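Local coordinates for protein 3-keto-5-aminohexanoate cleavage enzyme (Ralstonia eutropha, PDB 3C6C) that probably cleaves 3-keto-5-aminohexanoate or a related beta-keto acid, using a divalent metal held at the mouth of a TIM-type beta/alpha-barrel, at residues 27-33 / 64-70; 99-105 / 141-147. One frame throughout, in Å; residues are numbered along the deposited sequence. Where two conformers were deposited one is given.

Overall arrangement
Contacts 1 and 2 are successive pairings in the parallel wall of one TIM beta/alpha-barrel, their centres about 9 Å apart. Along the chain they come in series: strand 23-29, helix 47-60 and strand 64-70 form the beta-alpha-beta unit of contact 1, and after helix 81-92 strand 99-103 opens contact 2 with strand 143-147. Strands 64-70 and 99-103 are themselves neighbours, joined by probable backbone hydrogen bonds such as I67 N to N101 O, and the four strands therefore run side by side. Contact 1 supplies H66 and H68 to the nickel; contact 2 places N101 and S145 against H66 from the next two strands inside the barrel.

Contact 1: residues 27-33 / 64-70; sequences TCAVTGN and VAHIHVR. With NI (nickel (II) ion), chain B.
Strands 27-29 and 64-67 run parallel, their axes 4.5 Å apart at closest and turned by 25°, joined by C28 N to V64 O, H66 N to C28 O and V30 N to H66 O. With helix 47-60 they make a right-handed beta-alpha-beta crossover of the TIM barrel. T27, A29, V64 and H66 share one face of this pair; C28 and A65 lie on the other, against helix 47-60. CG2 of T27, placed opposite the backbone N (chi1 to OG1 -59°), rests on H66 CB (3.7 Å), while A29 CB sits at the edge of the imidazole. H66 NE2 and H68 NE2 each bind the nickel at 2.3 Å; three waters and E269 complete the site.

Beyond the strand the loop 30-33 curls over H68. G32 CA lies over one ring face, a CH-pi contact 3.7 Å from the centroid. In the ring plane, H68 ND1 donates to N33 OD1 (2.7 Å), with the amide nearly perpendicular to the imidazole, which would help fix the ring's rotation with NE2 facing the nickel. N33 ND2 in turn gives a nearly straight bond to V69 O. Extended R70 holds T31 through NE and NH2, one nitrogen to each of two oxygens, and its NH1 bonds to G75 O; T31 OG1 also hydrogen-bonds to P44 O. R70 NE reaches T31 OG1 at 2.9 Å, and NH2 meets T31 O at 2.8 Å from above the carbonyl plane.

Contact 2: residues 99-105 / 141-147; sequences VLNLTCG and PEIASLD
I143 CG2 packs against N101 CG at 3.5 Å on the face these residues share with S145. A chi1 of 173°, CG anti to the backbone N, lays the N101 amide over I143 CG2 and brings OD1 close to S145; in one of two deposited conformers S145 OG lies 2.9 Å from N101 OD1. Weak hydrogen bonds extend this polar cluster: N101 OD1 to H66 ND1, on a histidine that binds the nickel, and N101 ND2 to E184. N101 is thus a probable second-shell residue, helping to set the rotation of the H66 ring.

Parallel strands 99-103 and 143-147, with axes 31° apart, carry these side chains. I143 N bonds to L100 O, L102 N to I143 O, and S145 N to L102 O (3.0 Å); a weak, bent bond from C104 N to S145 O follows. At the start of the pair, L102 CG packs on P141 CG at 3.7 Å, the two side chains nearly perpendicular, and V99 CG1 touches I143 CD1. A water accepts from L100 N and E142 N and donates to E142 OE1, while E142 OE2 forms a salt bridge with R307. Outward from the barrel, L100 packs on helix 81-92, L102 on helix 134-139, and C104 and A144 between helices 134-139 and 166-179; strand 64-70 continues the sheet beside strand 99-103.

Contact 1: residues 27-33 / 64-70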
loop_
_atom_site.group_PDB
_atom_site.type_symbol
_atom_site.label_atom_id
_atom_site.label_comp_id
_atom_site.label_asym_id
_atom_site.label_seq_id
_atom_site.Cartn_x
_atom_site.Cartn_y
_atom_site.Cartn_z
ATOM N N THR A 27 20.504 14.606 9.704
ATOM C CA THR A 27 20.534 16.071 9.684
ATOM C C THR A 27 19.878 16.616 10.948
ATOM O O THR A 27 18.805 16.174 11.372
ATOM C CB THR A 27 19.825 16.647 8.455
ATOM O OG1 THR A 27 20.458 16.160 7.293
ATOM C CG2 THR A 27 19.849 18.210 8.446
ATOM N N CYS A 28 20.573 17.552 11.567
ATOM C CA CYS A 28 20.010 18.322 12.676
ATOM C C CYS A 28 19.689 19.735 12.259
ATOM O O CYS A 28 20.581 20.496 11.858
ATOM C CB CYS A 28 20.921 18.339 13.879
ATOM S SG CYS A 28 20.151 18.996 15.376
ATOM N N ALA A 29 18.390 20.014 12.290
ATOM C CA ALA A 29 17.801 21.315 11.959
ATOM C C ALA A 29 17.758 22.105 13.252
ATOM O O ALA A 29 16.883 21.925 14.075
ATOM C CB ALA A 29 16.390 21.153 11.357
ATOM N N VAL A 30 18.759 22.967 13.431
ATOM C CA VAL A 30 19.107 23.465 14.765
ATOM C C VAL A 30 18.210 24.582 15.333
ATOM O O VAL A 30 18.154 24.757 16.561
ATOM C CB VAL A 30 20.597 23.880 14.884
ATOM C CG1 VAL A 30 21.509 22.641 14.744
ATOM C CG2 VAL A 30 20.941 24.974 13.877
ATOM N N THR A 31 17.507 25.344 14.482
ATOM C CA THR A 31 16.697 26.450 15.048
ATOM C C THR A 31 15.434 26.814 14.256
ATOM O O THR A 31 14.394 27.091 14.825
ATOM C CB THR A 31 17.588 27.716 15.327
ATOM O OG1 THR A 31 16.849 28.630 16.146
ATOM C CG2 THR A 31 18.077 28.419 14.032
ATOM N N GLY A 32 15.566 26.883 12.941
ATOM C CA GLY A 32 14.467 27.243 12.095
ATOM C C GLY A 32 14.061 28.692 12.243
ATOM O O GLY A 32 14.782 29.503 12.791
ATOM N N ASN A 33 12.862 28.981 11.746
ATOM C CA ASN A 33 12.331 30.357 11.795
ATOM C C ASN A 33 10.902 30.443 12.351
ATOM O O ASN A 33 10.288 31.495 12.327
ATOM C CB ASN A 33 12.434 31.048 10.437
ATOM C CG ASN A 33 13.824 31.692 10.193
ATOM O OD1 ASN A 33 14.376 31.574 9.103
ATOM N ND2 ASN A 33 14.405 32.311 11.227
ATOM N N VAL A 64 24.943 16.205 9.184
ATOM C CA VAL A 64 24.612 17.462 8.530
ATOM C C VAL A 64 23.892 18.388 9.517
ATOM O O VAL A 64 23.099 17.918 10.357
ATOM C CB VAL A 64 23.678 17.225 7.267
ATOM C CG1 VAL A 64 23.461 18.530 6.477
ATOM C CG2 VAL A 64 24.235 16.109 6.324
ATOM N N ALA A 65 24.158 19.685 9.393
ATOM C CA ALA A 65 23.433 20.751 10.117
ATOM C C ALA A 65 22.636 21.600 9.132
ATOM O O ALA A 65 23.210 22.166 8.191
ATOM C CB ALA A 65 24.396 21.652 10.923
ATOM N N HIS A 66 21.338 21.664 9.373
ATOM C CA HIS A 66 20.429 22.540 8.622
ATOM C C HIS A 66 20.220 23.831 9.405
ATOM O O HIS A 66 19.781 23.843 10.553
ATOM C CB HIS A 66 19.111 21.836 8.299
ATOM C CG HIS A 66 18.115 22.702 7.594
ATOM N ND1 HIS A 66 18.231 23.057 6.264
ATOM C CD2 HIS A 66 17.018 23.348 8.059
ATOM C CE1 HIS A 66 17.202 23.825 5.927
ATOM N NE2 HIS A 66 16.452 24.012 7.001
ATOM N N ILE A 67 20.584 24.925 8.745
ATOM C CA ILE A 67 20.760 26.236 9.363
ATOM C C ILE A 67 19.833 27.320 8.797
ATOM O O ILE A 67 19.693 27.497 7.577
ATOM C CB ILE A 67 22.237 26.694 9.147
ATOM C CG1 ILE A 67 23.200 25.791 9.913
ATOM C CG2 ILE A 67 22.434 28.186 9.488
ATOM C CD1 ILE A 67 24.622 25.842 9.314
ATOM N N HIS A 68 19.157 27.956 9.735
ATOM C CA HIS A 68 18.468 29.237 9.547
ATOM C C HIS A 68 19.178 30.236 10.439
ATOM O O HIS A 68 19.921 29.880 11.347
ATOM C CB HIS A 68 17.018 29.207 10.042
ATOM C CG HIS A 68 16.070 28.433 9.182
ATOM N ND1 HIS A 68 14.991 29.015 8.556
ATOM C CD2 HIS A 68 16.007 27.114 8.901
ATOM C CE1 HIS A 68 14.327 28.091 7.888
ATOM N NE2 HIS A 68 14.924 26.928 8.077
ATOM N N VAL A 69 18.904 31.499 10.183
ATOM C CA VAL A 69 19.325 32.585 11.077
ATOM C C VAL A 69 18.099 33.329 11.570
ATOM O O VAL A 69 17.025 33.259 10.964
ATOM C CB VAL A 69 20.335 33.580 10.400
ATOM C CG1 VAL A 69 21.640 32.842 10.115
ATOM C CG2 VAL A 69 19.748 34.243 9.153
ATOM N N ARG A 70 18.265 33.966 12.725
ATOM C CA ARG A 70 17.207 34.716 13.379
ATOM C C ARG A 70 17.668 36.141 13.653
ATOM O O ARG A 70 18.869 36.421 13.789
ATOM C CB ARG A 70 16.816 34.030 14.701
ATOM C CG ARG A 70 16.056 32.722 14.538
ATOM C CD ARG A 70 15.752 32.062 15.901
ATOM N NE ARG A 70 15.024 30.811 15.705
ATOM C CZ ARG A 70 13.700 30.695 15.675
ATOM N NH1 ARG A 70 12.919 31.771 15.814
ATOM N NH2 ARG A 70 13.144 29.507 15.478
HETATM NI NI NI B . 14.358 24.816 7.275
HETATM O O HOH W 1 17.669 25.395 11.525
HETATM O O HOH W 2 16.886 32.003 8.112
HETATM O O HOH W 3 12.294 25.545 7.275
HETATM O O HOH W 4 14.314 25.366 5.247
HETATM O O HOH W 5 13.333 22.898 6.267
#

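Contact 2: residues 99-105 / 141-147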
loop_
_atom_site.group_PDB
_atom_site.type_symbol
_atom_site.label_atom_id
_atom_site.label_comp_id
_atom_site.label_asym_id
_atom_site.label_seq_id
_atom_site.Cartn_x
_atom_site.Cartn_y
_atom_site.Cartn_z
ATOM N N VAL A 99 28.628 18.632 7.620
ATOM C CA VAL A 99 28.144 19.114 6.308
ATOM C C VAL A 99 27.138 20.225 6.624
ATOM O O VAL A 99 26.310 20.070 7.510
ATOM C CB VAL A 99 27.495 17.993 5.447
ATOM C CG1 VAL A 99 26.966 18.550 4.100
ATOM C CG2 VAL A 99 28.497 16.844 5.233
ATOM N N LEU A 100 27.270 21.344 5.914
ATOM C CA LEU A 100 26.351 22.476 6.072
ATOM C C LEU A 100 25.270 22.503 4.995
ATOM O O LEU A 100 25.532 22.374 3.809
ATOM C CB LEU A 100 27.101 23.808 6.061
ATOM C CG LEU A 100 28.225 23.988 7.062
ATOM C CD1 LEU A 100 28.883 25.351 6.912
ATOM C CD2 LEU A 100 27.703 23.729 8.463
ATOM N N ASN A 101 24.049 22.658 5.483
ATOM C CA ASN A 101 22.819 22.774 4.667
ATOM C C ASN A 101 22.105 24.070 5.068
ATOM O O ASN A 101 21.491 24.183 6.136
ATOM C CB ASN A 101 21.950 21.511 4.859
ATOM C CG ASN A 101 20.569 21.598 4.175
ATOM O OD1 ASN A 101 20.172 22.634 3.658
ATOM N ND2 ASN A 101 19.818 20.490 4.212
ATOM N N LEU A 102 22.255 25.082 4.232
ATOM C CA LEU A 102 21.616 26.365 4.505
ATOM C C LEU A 102 20.229 26.421 3.897
ATOM O O LEU A 102 19.998 25.998 2.769
ATOM C CB LEU A 102 22.435 27.547 3.961
ATOM C CG LEU A 102 23.845 27.755 4.513
ATOM C CD1 LEU A 102 24.432 29.085 3.961
ATOM C CD2 LEU A 102 23.936 27.601 6.036
ATOM N N THR A 103 19.294 26.945 4.684
ATOM C CA THR A 103 17.956 27.155 4.166
ATOM C C THR A 103 18.007 28.126 2.982
ATOM O O THR A 103 18.719 29.137 2.988
ATOM C CB THR A 103 16.961 27.691 5.228
ATOM O OG1 THR A 103 15.645 27.712 4.648
ATOM C CG2 THR A 103 17.355 29.116 5.689
ATOM N N CYS A 104 17.230 27.781 1.972
ATOM C CA CYS A 104 16.970 28.693 0.869
ATOM C C CYS A 104 15.488 28.688 0.532
ATOM O O CYS A 104 15.103 28.894 -0.620
ATOM C CB CYS A 104 17.824 28.326 -0.336
ATOM S SG CYS A 104 18.123 29.742 -1.428
ATOM N N GLY A 105 14.693 28.410 1.564
ATOM C CA GLY A 105 13.221 28.415 1.495
ATOM C C GLY A 105 12.650 29.821 1.566
ATOM O O GLY A 105 11.478 30.096 1.290
ATOM N N PRO A 141 27.815 26.737 1.093
ATOM C CA PRO A 141 27.605 25.482 1.794
ATOM C C PRO A 141 27.584 24.322 0.814
ATOM O O PRO A 141 27.442 24.523 -0.390
ATOM C CB PRO A 141 26.206 25.649 2.387
ATOM C CG PRO A 141 25.520 26.526 1.423
ATOM C CD PRO A 141 26.559 27.510 0.968
ATOM N N GLU A 142 27.709 23.104 1.314
ATOM C CA GLU A 142 27.679 21.929 0.414
ATOM C C GLU A 142 26.264 21.688 -0.084
ATOM O O GLU A 142 26.039 21.224 -1.192
ATOM C CB GLU A 142 28.244 20.661 1.077
ATOM C CG GLU A 142 29.767 20.718 1.103
ATOM C CD GLU A 142 30.382 19.731 2.054
ATOM O OE1 GLU A 142 30.291 19.934 3.290
ATOM O OE2 GLU A 142 31.016 18.778 1.544
ATOM N N ILE A 143 25.325 22.042 0.766
ATOM C CA ILE A 143 23.899 21.768 0.515
ATOM C C ILE A 143 23.077 23.000 0.830
ATOM O O ILE A 143 23.444 23.792 1.677
ATOM C CB ILE A 143 23.397 20.573 1.373
ATOM C CG1 ILE A 143 24.187 19.293 1.071
ATOM C CG2 ILE A 143 21.899 20.352 1.210
ATOM C CD1 ILE A 143 23.903 18.165 2.050
ATOM N N ALA A 144 21.993 23.185 0.097
ATOM C CA ALA A 144 20.960 24.188 0.468
ATOM C C ALA A 144 19.572 23.655 0.168
ATOM O O ALA A 144 19.380 22.880 -0.766
ATOM C CB ALA A 144 21.193 25.540 -0.232
ATOM N N SER A 145 18.622 24.052 1.010
ATOM C CA SER A 145 17.231 23.576 0.922
ATOM C C SER A 145 16.381 24.420 -0.018
ATOM O O SER A 145 16.349 25.661 0.058
ATOM C CB SER A 145 16.591 23.552 2.314
ATOM O OG SER A 145 17.348 22.725 3.188
ATOM N N LEU A 146 15.676 23.715 -0.872
ATOM C CA LEU A 146 14.808 24.278 -1.891
ATOM C C LEU A 146 13.438 23.613 -1.817
ATOM O O LEU A 146 13.303 22.407 -2.061
ATOM C CB LEU A 146 15.410 24.034 -3.270
ATOM C CG LEU A 146 14.817 24.841 -4.442
ATOM C CD1 LEU A 146 14.917 26.325 -4.211
ATOM C CD2 LEU A 146 15.505 24.456 -5.725
ATOM N N ASP A 147 12.452 24.427 -1.470
ATOM C CA ASP A 147 11.076 23.971 -1.299
ATOM C C ASP A 147 10.427 24.010 -2.674
ATOM O O ASP A 147 10.095 25.075 -3.185
ATOM C CB ASP A 147 10.270 24.866 -0.340
ATOM C CG ASP A 147 10.704 24.735 1.118
ATOM O OD1 ASP A 147 11.584 23.929 1.421
ATOM O OD2 ASP A 147 10.172 25.481 1.955
HETATM O O HOH W 6 29.221 22.302 3.930
HETATM O O HOH W 7 12.474 27.336 -1.687
#